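Local coordinates for YghZ aldo-keto reductase (Escherichia coli, PDB 3N6Q), which probably catalyses the NADPH-dependent reduction of aldehydes or ketones to alcohols, as other TIM-barrel aldo-keto reductases do, at residues N263-S266 with L267-L270. Numbering follows the deposited sequence. Where two conformers were deposited one is given.
Sequences NLNS and LRLL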
loop_
_atom_site.group_PDB
_atom_site.type_symbol
_atom_site.label_atom_id
_atom_site.label_comp_id
_atom_site.label_asym_id
_atom_site.label_seq_id
_atom_site.Cartn_x
_atom_site.Cartn_y
_atom_site.Cartn_z
ATOM N N ASN B 263 47.598 10.270 28.816
ATOM C CA ASN B 263 46.364 9.517 28.584
ATOM C C ASN B 263 46.275 8.330 29.534
ATOM O O ASN B 263 45.241 8.098 30.163
ATOM C CB ASN B 263 46.313 8.940 27.160
ATOM C CG ASN B 263 46.112 9.981 26.078
ATOM O OD1 ASN B 263 46.357 9.660 24.919
ATOM N ND2 ASN B 263 45.606 11.188 26.414
ATOM N N LEU B 264 47.335 7.530 29.554
ATOM C CA LEU B 264 47.372 6.304 30.338
ATOM C C LEU B 264 47.242 6.552 31.833
ATOM O O LEU B 264 46.611 5.742 32.545
ATOM C CB LEU B 264 48.661 5.513 30.072
ATOM C CG LEU B 264 48.648 4.843 28.689
ATOM C CD1 LEU B 264 50.057 4.458 28.225
ATOM C CD2 LEU B 264 47.717 3.642 28.662
ATOM N N ASN B 265 47.900 7.614 32.303
ATOM C CA ASN B 265 47.807 7.985 33.712
ATOM C C ASN B 265 46.343 8.262 34.106
ATOM O O ASN B 265 45.859 7.822 35.182
ATOM C CB ASN B 265 48.648 9.223 34.022
ATOM C CG ASN B 265 48.898 9.383 35.515
ATOM O OD1 ASN B 265 49.541 8.530 36.138
ATOM N ND2 ASN B 265 48.385 10.456 36.089
ATOM N N SER B 266 45.658 9.054 33.290
ATOM C CA SER B 266 44.254 9.307 33.561
ATOM C C SER B 266 43.395 8.067 33.434
ATOM O O SER B 266 42.470 7.904 34.203
ATOM C CB SER B 266 43.702 10.424 32.694
ATOM O OG SER B 266 44.120 11.675 33.226
ATOM N N LEU B 267 43.645 7.200 32.452
ATOM C CA LEU B 267 42.859 5.952 32.396
ATOM C C LEU B 267 43.069 5.055 33.629
ATOM O O LEU B 267 42.117 4.394 34.090
ATOM C CB LEU B 267 43.147 5.137 31.132
ATOM C CG LEU B 267 42.696 5.822 29.846
ATOM C CD1 LEU B 267 43.432 5.132 28.699
ATOM C CD2 LEU B 267 41.145 5.643 29.724
ATOM N N ARG B 268 44.313 5.032 34.133
ATOM C CA ARG B 268 44.630 4.345 35.368
ATOM C C ARG B 268 43.821 4.915 36.542
ATOM O O ARG B 268 43.280 4.165 37.315
ATOM C CB ARG B 268 46.145 4.361 35.653
ATOM C CG ARG B 268 47.005 3.500 34.681
ATOM C CD ARG B 268 48.541 3.548 34.957
ATOM N NE ARG B 268 49.324 4.312 33.970
ATOM C CZ ARG B 268 50.137 5.321 34.281
ATOM N NH1 ARG B 268 50.249 5.710 35.546
ATOM N NH2 ARG B 268 50.811 5.973 33.327
ATOM N N LEU B 269 43.722 6.222 36.644
ATOM C CA LEU B 269 42.984 6.833 37.765
ATOM C C LEU B 269 41.467 6.611 37.606
ATOM O O LEU B 269 40.745 6.326 38.576
ATOM C CB LEU B 269 43.281 8.324 37.814
ATOM C CG LEU B 269 44.685 8.680 38.334
ATOM C CD1 LEU B 269 44.982 10.175 37.979
ATOM C CD2 LEU B 269 44.724 8.430 39.843
ATOM N N LEU B 270 40.995 6.633 36.366
ATOM C CA LEU B 270 39.598 6.225 36.148
ATOM C C LEU B 270 39.324 4.769 36.554
ATOM O O LEU B 270 38.259 4.485 37.167
ATOM C CB LEU B 270 39.167 6.494 34.697
ATOM C CG LEU B 270 39.025 7.985 34.348
ATOM C CD1 LEU B 270 39.025 8.074 32.789
ATOM C CD2 LEU B 270 37.699 8.496 34.956
#
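R268, in the one of its two modelled conformers described here, folds back over the preceding turn of helix 261-276 and lays its guanidinium on the backbone of N265. The CA of N265 sits 3.5 Å above the R268 guanidinium plane, over the centre of the group. NH2 of R268 lies 3.9 Å from CB of L264. The arginine chain runs back along the helix, and the bend at chi3 (-108°) brings the guanidinium over N265. In this conformer the N265 side chain crosses it at about a right angle, its amide plane 72° from the guanidinium, with OD1 3.0 Å from NH1 of R268. With CG of N265 anti to the backbone N (chi1 -163°), the amide stands between two neighbours: OD1 faces the arginine and ND2 comes within 3.9 Å of CD1 of L269. Were N265 an alanine, NH1 of R268 would probably lose this nearby amide oxygen, and CD1 of L269 its amide neighbour. Beneath run regular helical backbone hydrogen bonds, among them R268 N to L264 O at 2.9 Å. On the buried side, S266 OG hydrogen-bonds to H331 O, L269 and L270 pack on helix 322-334, and L267 meets L337. The helix is thus two-faced: an inner side whose serine hydroxyl is satisfied among leucines, and an outer one where R268 is exposed and adopts two conformers.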